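Local structure of SsfS6 (Streptomyces sp. SF2575, 4FZR) at residues A[135-140]-A[145-150]; A[140-145]-A[173-178]; A[209-214]-A[293-298]; A[311-316]-A[321-326]. The protein belongs to the two-domain GT-B fold proteins of the erythromycin biosynthesis protein CIII-like family, each half built round a parallel beta sheet flanked by helices. All coordinates share one frame; numbering follows the deposited sequence.

Interaction 1. Residues A[135-140]-A[145-150]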
# COMPACT_ATOMS: atom_id res chain seq x y z
N THR A 135 6.81 12.42 18.94
CA THR A 135 7.04 13.54 18.03
C THR A 135 5.69 14.02 17.49
O THR A 135 5.49 15.22 17.29
CB THR A 135 7.96 13.15 16.86
OG1 THR A 135 9.22 12.70 17.37
CG2 THR A 135 8.19 14.34 15.94
N GLY A 136 4.78 13.09 17.28
CA GLY A 136 3.45 13.41 16.78
C GLY A 136 2.71 14.42 17.64
O GLY A 136 2.47 15.55 17.20
N PRO A 137 2.35 14.03 18.87
CA PRO A 137 1.66 14.91 19.82
C PRO A 137 2.34 16.27 19.98
O PRO A 137 1.65 17.28 20.15
CB PRO A 137 1.74 14.14 21.14
CG PRO A 137 1.84 12.72 20.73
CD PRO A 137 2.61 12.70 19.44
N LEU A 138 3.66 16.30 19.92
CA LEU A 138 4.40 17.55 20.05
C LEU A 138 4.14 18.47 18.85
O LEU A 138 3.78 19.63 19.02
CB LEU A 138 5.90 17.29 20.19
CG LEU A 138 6.74 18.56 20.33
CD1 LEU A 138 6.26 19.39 21.51
CD2 LEU A 138 8.22 18.22 20.47
N VAL A 139 4.34 17.94 17.65
CA VAL A 139 4.12 18.73 16.44
C VAL A 139 2.68 19.22 16.39
O VAL A 139 2.42 20.39 16.09
CB VAL A 139 4.41 17.91 15.16
CG1 VAL A 139 4.09 18.75 13.92
CG2 VAL A 139 5.86 17.47 15.13
N ALA A 140 1.74 18.33 16.70
CA ALA A 140 0.33 18.67 16.74
C ALA A 140 0.08 19.82 17.72
O ALA A 140 -0.54 20.83 17.36
CB ALA A 140 -0.49 17.45 17.15
N ILE A 145 -3.25 21.55 16.08
CA ILE A 145 -4.12 20.68 15.30
C ILE A 145 -4.33 19.36 16.04
O ILE A 145 -3.50 18.96 16.85
CB ILE A 145 -3.55 20.39 13.89
CG1 ILE A 145 -2.24 19.59 14.00
CG2 ILE A 145 -3.35 21.69 13.11
CD1 ILE A 145 -1.59 19.31 12.66
N PRO A 146 -5.46 18.68 15.78
CA PRO A 146 -5.77 17.41 16.45
C PRO A 146 -4.81 16.29 16.05
O PRO A 146 -4.19 16.37 15.00
CB PRO A 146 -7.19 17.09 15.96
CG PRO A 146 -7.36 17.88 14.70
CD PRO A 146 -6.54 19.11 14.86
N TRP A 147 -4.69 15.27 16.89
CA TRP A 147 -3.86 14.12 16.54
C TRP A 147 -4.53 12.82 16.95
O TRP A 147 -5.39 12.80 17.83
CB TRP A 147 -2.46 14.23 17.15
CG TRP A 147 -2.43 14.17 18.65
CD1 TRP A 147 -2.80 15.16 19.51
CD2 TRP A 147 -2.00 13.07 19.45
NE1 TRP A 147 -2.63 14.74 20.81
CE2 TRP A 147 -2.14 13.46 20.80
CE3 TRP A 147 -1.52 11.79 19.17
CZ2 TRP A 147 -1.81 12.61 21.86
CZ3 TRP A 147 -1.19 10.95 20.22
CH2 TRP A 147 -1.34 11.36 21.55
N ILE A 148 -4.15 11.73 16.28
CA ILE A 148 -4.73 10.43 16.55
C ILE A 148 -3.65 9.48 17.04
O ILE A 148 -2.53 9.47 16.53
CB ILE A 148 -5.41 9.86 15.30
CG1 ILE A 148 -6.67 10.67 14.98
CG2 ILE A 148 -5.78 8.39 15.50
CD1 ILE A 148 -6.87 10.91 13.51
N GLU A 149 -4.01 8.68 18.04
CA GLU A 149 -3.07 7.77 18.68
C GLU A 149 -3.46 6.33 18.38
O GLU A 149 -4.57 5.91 18.70
CB GLU A 149 -3.09 8.01 20.19
CG GLU A 149 -2.15 7.12 21.00
CD GLU A 149 -2.34 7.30 22.50
OE1 GLU A 149 -3.46 7.08 23.00
OE2 GLU A 149 -1.36 7.66 23.19
N GLN A 150 -2.57 5.58 17.74
CA GLN A 150 -2.80 4.16 17.54
C GLN A 150 -1.83 3.32 18.37
O GLN A 150 -0.62 3.53 18.34
CB GLN A 150 -2.68 3.76 16.07
CG GLN A 150 -3.08 2.31 15.82
CD GLN A 150 -2.73 1.81 14.43
OE1 GLN A 150 -2.97 2.48 13.42
NE2 GLN A 150 -2.17 0.60 14.37
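P137 rides over one face of the W147 indole, and a single methylene does most of the touching. P137 CG sits 3.6 Å from the centroid of the six-membered ring of W147, 13° off the ring normal, a CH-pi contact displaced toward the rim. The nearest ring carbon, W147 CZ3, is 3.5 Å from P137 CG, while P137 CB hangs on the CZ2-CE2 side of the same face. The indole reaches the helix because chi1 of W147 (66°) sets CG between the backbone N and the carbonyl carbon.

A140, three residues on from P137, points its methyl toward the incoming chain. A140 CB lies 3.8 Å from W147 CB and 3.4 Å from I145 O, and it also meets I145 CG1 at 4.2 Å. Beside it, I145 N donates to A140 O at 3.1 Å in a nearly straight bond (167°). The contact belongs to the beta-alpha-beta unit of strand 126-130, helix 135-143 and strand 147-150 in the N-terminal domain, where it folds the helix back on the strand it leads into.

The polar end of the ring is served from elsewhere: W147 NE1 bonds to P181 O. With the indole tethered at that nitrogen and covered by proline on one face, its rotation should be well fixed. Apart from the backbone bond at the helix end, the side-chain contact is apolar.

Interaction 2. Residues A[140-145]-A[173-178]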
# COMPACT_ATOMS: atom_id res chain seq x y z
N ALA A 140 1.74 18.33 16.70
CA ALA A 140 0.33 18.67 16.74
C ALA A 140 0.08 19.82 17.72
O ALA A 140 -0.54 20.83 17.36
CB ALA A 140 -0.49 17.45 17.15
N ALA A 141 0.56 19.67 18.94
CA ALA A 141 0.39 20.68 19.98
C ALA A 141 1.03 22.00 19.55
O ALA A 141 0.57 23.08 19.93
CB ALA A 141 1.00 20.20 21.29
N THR A 142 2.10 21.90 18.76
CA THR A 142 2.83 23.08 18.33
C THR A 142 2.06 23.86 17.26
O THR A 142 2.08 25.09 17.25
CB THR A 142 4.24 22.71 17.79
OG1 THR A 142 4.99 22.05 18.82
CG2 THR A 142 5.00 23.96 17.37
N LEU A 143 1.38 23.15 16.36
CA LEU A 143 0.63 23.79 15.28
C LEU A 143 -0.83 23.99 15.66
O LEU A 143 -1.60 24.59 14.90
CB LEU A 143 0.69 22.95 14.00
CG LEU A 143 2.04 22.66 13.35
CD1 LEU A 143 1.81 21.92 12.04
CD2 LEU A 143 2.85 23.92 13.12
N GLY A 144 -1.23 23.48 16.82
CA GLY A 144 -2.61 23.57 17.25
C GLY A 144 -3.57 22.81 16.35
O GLY A 144 -4.57 23.36 15.90
N ILE A 145 -3.25 21.55 16.08
CA ILE A 145 -4.12 20.68 15.30
C ILE A 145 -4.33 19.36 16.04
O ILE A 145 -3.50 18.96 16.85
CB ILE A 145 -3.55 20.39 13.89
CG1 ILE A 145 -2.24 19.59 14.00
CG2 ILE A 145 -3.35 21.69 13.11
CD1 ILE A 145 -1.59 19.31 12.66
N ALA A 173 7.14 23.09 27.93
CA ALA A 173 7.11 24.39 28.60
C ALA A 173 7.19 25.52 27.58
O ALA A 173 6.58 26.57 27.75
CB ALA A 173 8.24 24.49 29.61
N GLU A 174 7.95 25.29 26.51
CA GLU A 174 8.07 26.27 25.43
C GLU A 174 6.71 26.49 24.77
O GLU A 174 6.45 27.53 24.17
CB GLU A 174 9.08 25.80 24.37
CG GLU A 174 10.47 25.47 24.93
CD GLU A 174 11.45 25.03 23.85
OE1 GLU A 174 11.03 24.89 22.68
OE2 GLU A 174 12.64 24.82 24.17
N LEU A 175 5.84 25.49 24.89
CA LEU A 175 4.48 25.57 24.37
C LEU A 175 3.50 26.05 25.44
O LEU A 175 2.32 26.26 25.15
CB LEU A 175 4.03 24.20 23.85
CG LEU A 175 4.71 23.63 22.61
CD1 LEU A 175 3.75 22.68 21.89
CD2 LEU A 175 5.16 24.74 21.67
N GLY A 176 3.99 26.23 26.66
CA GLY A 176 3.13 26.60 27.77
C GLY A 176 2.23 25.45 28.15
O GLY A 176 1.02 25.62 28.33
N LEU A 177 2.83 24.26 28.27
CA LEU A 177 2.09 23.04 28.58
C LEU A 177 2.87 22.16 29.54
O LEU A 177 4.10 22.23 29.60
CB LEU A 177 1.81 22.25 27.30
CG LEU A 177 0.99 22.94 26.21
CD1 LEU A 177 1.26 22.30 24.86
CD2 LEU A 177 -0.49 22.91 26.54
N THR A 178 2.16 21.34 30.31
CA THR A 178 2.80 20.37 31.18
C THR A 178 2.56 18.95 30.66
O THR A 178 3.22 18.00 31.09
CB THR A 178 2.28 20.48 32.63
OG1 THR A 178 0.95 19.96 32.71
CG2 THR A 178 2.28 21.94 33.08
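T142 and L175 bring the two backbones closest, with 6.7 Å between their CA atoms, where the last turn of helix 135-143 passes the loop that follows helix 169-173. L175 carries the contact through one branch. Its chi1 of -68° holds CG beside the backbone N, and from there CD1 reaches across to the helix, 3.4 Å from T142 OG1 and 3.7 Å from the carbonyl carbon A141 C. The T142 and L175 side chains cross at about a right angle. T142 OG1 meets the leucine only by packing, since its polar partner is L138 O, one turn back in its own helix.

Both segments are helix ends at the surface of the N-terminal domain. A type I turn runs from A173 to G176, with G176 N bonded to A173 O at 2.8 Å, and G176, at positive phi, completes a Schellman motif. G144 likewise leaves its helix with positive phi.

A141 CB faces two leucine methyls that come from the same side, L175 CD1 at 3.8 Å and L177 CD1 at 4.2 Å, and it touches P181 further along the same loop.

Interaction 3. Residues A[209-214]-A[293-298]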
# COMPACT_ATOMS: atom_id res chain seq x y z
N PRO A 209 -2.93 -7.20 9.55
CA PRO A 209 -1.48 -7.41 9.51
C PRO A 209 -0.80 -6.77 8.30
O PRO A 209 -1.29 -6.89 7.17
CB PRO A 209 -1.34 -8.94 9.43
CG PRO A 209 -2.66 -9.49 9.88
CD PRO A 209 -3.68 -8.47 9.47
N TYR A 210 0.31 -6.08 8.54
CA TYR A 210 1.22 -5.74 7.46
C TYR A 210 2.66 -6.04 7.87
O TYR A 210 3.23 -5.36 8.72
CB TYR A 210 1.10 -4.27 7.05
CG TYR A 210 2.05 -3.93 5.93
CD1 TYR A 210 1.82 -4.39 4.63
CD2 TYR A 210 3.19 -3.17 6.16
CE1 TYR A 210 2.69 -4.10 3.61
CE2 TYR A 210 4.07 -2.87 5.13
CZ TYR A 210 3.81 -3.33 3.86
OH TYR A 210 4.69 -3.04 2.84
N ASN A 211 3.24 -7.06 7.25
CA ASN A 211 4.60 -7.46 7.54
C ASN A 211 5.45 -7.49 6.28
O ASN A 211 6.62 -7.89 6.31
CB ASN A 211 4.63 -8.85 8.18
CG ASN A 211 3.46 -9.09 9.14
OD1 ASN A 211 2.46 -9.70 8.77
ND2 ASN A 211 3.60 -8.62 10.37
N GLY A 212 4.87 -7.06 5.16
CA GLY A 212 5.42 -7.33 3.85
C GLY A 212 6.56 -6.42 3.43
O GLY A 212 6.70 -5.31 3.94
N ARG A 213 7.38 -6.91 2.50
CA ARG A 213 8.26 -6.06 1.69
C ARG A 213 8.09 -6.51 0.24
O ARG A 213 7.22 -6.00 -0.47
CB ARG A 213 9.73 -6.16 2.10
CG ARG A 213 10.67 -5.42 1.14
CD ARG A 213 12.08 -5.28 1.69
NE ARG A 213 12.83 -6.54 1.61
CZ ARG A 213 13.84 -6.76 0.76
NH1 ARG A 213 14.25 -5.83 -0.08
NH2 ARG A 213 14.45 -7.94 0.77
N ASN A 214 8.91 -7.47 -0.19
CA ASN A 214 8.73 -8.11 -1.49
C ASN A 214 7.84 -9.34 -1.31
O ASN A 214 7.32 -9.56 -0.21
CB ASN A 214 10.07 -8.45 -2.13
CG ASN A 214 10.61 -7.32 -3.00
OD1 ASN A 214 11.04 -6.28 -2.49
ND2 ASN A 214 10.59 -7.53 -4.31
N PRO A 293 6.23 -13.49 2.99
CA PRO A 293 5.13 -12.65 3.44
C PRO A 293 4.47 -13.30 4.65
O PRO A 293 3.61 -14.17 4.49
CB PRO A 293 4.18 -12.62 2.24
CG PRO A 293 4.50 -13.87 1.48
CD PRO A 293 5.97 -14.08 1.66
N LEU A 294 4.87 -12.88 5.85
CA LEU A 294 4.49 -13.59 7.06
C LEU A 294 2.97 -13.69 7.20
O LEU A 294 2.45 -14.73 7.62
CB LEU A 294 5.09 -12.90 8.29
CG LEU A 294 5.17 -13.77 9.55
CD1 LEU A 294 5.87 -15.10 9.25
CD2 LEU A 294 5.89 -13.04 10.66
N SER A 295 2.26 -12.62 6.84
CA SER A 295 0.80 -12.60 6.89
C SER A 295 0.14 -13.49 5.83
O SER A 295 -1.04 -13.82 5.96
CB SER A 295 0.28 -11.17 6.78
OG SER A 295 0.92 -10.44 5.74
N ALA A 296 0.89 -13.86 4.80
CA ALA A 296 0.34 -14.69 3.73
C ALA A 296 0.72 -16.16 3.90
O ALA A 296 0.05 -17.05 3.38
CB ALA A 296 0.81 -14.18 2.38
N ILE A 297 1.81 -16.39 4.64
CA ILE A 297 2.29 -17.74 4.92
C ILE A 297 1.58 -18.31 6.15
O ILE A 297 1.56 -19.52 6.36
CB ILE A 297 3.81 -17.73 5.18
CG1 ILE A 297 4.34 -19.15 5.42
CG2 ILE A 297 4.14 -16.85 6.37
CD1 ILE A 297 5.76 -19.18 5.92
N MSE A 298 1.00 -17.42 6.94
CA MSE A 298 0.42 -17.79 8.23
C MSE A 298 -0.62 -18.91 8.13
O MSE A 298 -0.58 -19.86 8.91
CB MSE A 298 -0.20 -16.56 8.90
CG MSE A 298 -0.38 -16.70 10.39
SE MSE A 298 1.31 -17.01 11.32
CE MSE A 298 2.19 -15.31 10.95
O HOH W 1 1.94 -7.88 4.69
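The N211 carboxamide meets S295 with its oxygen end: N211 OD1 comes to 3.3 Å from S295 CB, while at the other end of the amide N211 ND2 bonds to T315 OG1 of helix 310-318. The other flat group belongs to Y210, which starts away from helix 294-297, and its ring makes no contact with that segment; over the centre of one of the ring's faces lies G212 N, 3.9 Å above the plane. Y210 packs on V33 and P34 of helix 33-41, and also on G62 of the second subunit.

In the GT-B fold these residues lie where the two halves meet. Segment 209-214 is in the loop between strand 203-204 of the first sheet and helix 219-222. Helix 294-297 belongs to the second domain, between its strands 286-289 and 303-306. P293 holds the N-cap position, and its carbonyl oxygen accepts from both A296 N and I297 N, anchoring the short helix whose first turn presents L294 and S295 to the loop.

The remaining packing is light. P209 CB stands 3.8 Å from S295 CB, and N211 CB stands 4.1 Å from L294 CB. S295 also packs on R40 of the second subunit, so the dimer partner reaches this junction too.

One water completes the join. With chi1 at 46°, S295 OG lies between its backbone N and carbonyl carbon and bonds to this water at 2.9 Å; N211 N donates to the same water oxygen at 3.0 Å.

Interaction 4. Residues A[311-316]-A[321-326]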
# COMPACT_ATOMS: atom_id res chain seq x y z
N GLY A 311 4.23 -7.06 16.32
CA GLY A 311 3.56 -7.29 15.05
C GLY A 311 3.33 -8.77 14.79
O GLY A 311 2.26 -9.19 14.36
N THR A 312 4.36 -9.57 15.06
CA THR A 312 4.27 -11.01 14.88
C THR A 312 3.20 -11.61 15.80
O THR A 312 2.43 -12.48 15.38
CB THR A 312 5.62 -11.69 15.19
OG1 THR A 312 6.67 -11.03 14.46
CG2 THR A 312 5.58 -13.15 14.79
N THR A 313 3.15 -11.13 17.04
CA THR A 313 2.17 -11.61 18.00
C THR A 313 0.76 -11.35 17.50
O THR A 313 -0.06 -12.27 17.41
CB THR A 313 2.33 -10.91 19.36
OG1 THR A 313 3.58 -11.28 19.95
CG2 THR A 313 1.20 -11.29 20.30
N LEU A 314 0.48 -10.10 17.15
CA LEU A 314 -0.84 -9.71 16.69
C LEU A 314 -1.19 -10.39 15.37
O LEU A 314 -2.36 -10.69 15.12
CB LEU A 314 -0.93 -8.19 16.57
CG LEU A 314 -1.02 -7.48 17.92
CD1 LEU A 314 -0.54 -6.05 17.81
CD2 LEU A 314 -2.45 -7.52 18.44
N THR A 315 -0.19 -10.65 14.54
CA THR A 315 -0.42 -11.33 13.27
C THR A 315 -0.91 -12.75 13.53
O THR A 315 -1.91 -13.19 12.95
CB THR A 315 0.85 -11.38 12.40
OG1 THR A 315 1.33 -10.06 12.15
CG2 THR A 315 0.56 -12.06 11.07
N CYS A 316 -0.21 -13.47 14.40
CA CYS A 316 -0.58 -14.83 14.78
C CYS A 316 -1.97 -14.89 15.42
O CYS A 316 -2.78 -15.75 15.09
CB CYS A 316 0.45 -15.41 15.75
SG CYS A 316 2.06 -15.70 15.02
N VAL A 321 -3.45 -18.69 15.08
CA VAL A 321 -2.38 -19.68 15.11
C VAL A 321 -1.65 -19.61 16.46
O VAL A 321 -1.13 -18.55 16.83
CB VAL A 321 -1.37 -19.45 13.96
CG1 VAL A 321 -0.25 -20.48 14.02
CG2 VAL A 321 -2.08 -19.52 12.61
N PRO A 322 -1.63 -20.73 17.21
CA PRO A 322 -0.97 -20.76 18.52
C PRO A 322 0.52 -20.41 18.43
O PRO A 322 1.17 -20.76 17.44
CB PRO A 322 -1.16 -22.21 19.00
CG PRO A 322 -1.51 -22.99 17.78
CD PRO A 322 -2.23 -22.04 16.87
N GLN A 323 1.04 -19.73 19.44
CA GLN A 323 2.38 -19.18 19.38
C GLN A 323 3.26 -19.65 20.53
O GLN A 323 2.79 -19.79 21.66
CB GLN A 323 2.33 -17.65 19.43
CG GLN A 323 1.01 -17.03 18.99
CD GLN A 323 1.01 -15.52 19.12
OE1 GLN A 323 2.06 -14.89 19.19
NE2 GLN A 323 -0.18 -14.93 19.15
N VAL A 324 4.53 -19.88 20.23
CA VAL A 324 5.54 -20.01 21.27
C VAL A 324 6.37 -18.73 21.23
O VAL A 324 7.11 -18.49 20.28
CB VAL A 324 6.44 -21.24 21.09
CG1 VAL A 324 7.44 -21.32 22.24
CG2 VAL A 324 5.61 -22.52 21.00
N SER A 325 6.21 -17.91 22.26
CA SER A 325 6.91 -16.64 22.34
C SER A 325 8.12 -16.74 23.26
O SER A 325 7.99 -17.13 24.43
CB SER A 325 5.96 -15.55 22.84
OG SER A 325 6.64 -14.33 23.04
N VAL A 326 9.29 -16.39 22.74
CA VAL A 326 10.50 -16.28 23.56
C VAL A 326 10.93 -14.82 23.62
O VAL A 326 11.85 -14.40 22.91
CB VAL A 326 11.64 -17.20 23.05
CG1 VAL A 326 11.97 -16.94 21.58
CG2 VAL A 326 12.87 -17.07 23.94
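Q323 leaves the strand with chi1 at -22°, close to eclipsed, and then runs extended beyond CG (chi2 178°), which carries its amide up to the helix against C316 and T313. The elements joined are helix 310-318 and strand 323-325, the second half of a beta-alpha-beta unit that starts at strand 303-306 in the C-terminal domain.

C316 CB presses on the amide carbon, 3.4 Å from Q323 CD. The two ends of that amide do different work. Q323 NE2 makes a weak, bent bond of 3.2 Å to T313 O, whereas Q323 OE1 is hydrogen-bonded to H306 NE2 on the neighbouring strand 303-306. T313 CG2 lies 3.9 Å from Q323 OE1, the two side chains crossing at about a right angle. The bond at OE1, with the weak one at NE2, probably sets which way round the amide lies.

Nearer the turn, V321 N donates to C316 O at 3.0 Å, almost straight (174°).

Within the helix, G311 O takes two bonds from one residue, T315 N at 2.9 Å and T315 OG1 at 2.6 Å, and they arrive from opposite faces of its carbonyl plane.

How the interactions relate
From the N terminus, interaction 1 comes first and closes a short loop, folding helix 135-143 onto strand 147-150. Interaction 2 takes the end of the same helix, shares A140 and I145, and crosses interaction 1 along the chain while closing a longer loop to 173-178; L138 CD1 and L175 CD1 touch between them. Interaction 3 follows in series and spans the domains, joining 209-214 to 293-298 and closing the longest loop, 78 residues between its segments. Interaction 4 then closes another short helix-to-strand loop in the second domain, a counterpart of interaction 1 about 29 Å away between centres. Interactions 3 and 4 touch through N211 with T315 and through M298 with T315 and V321.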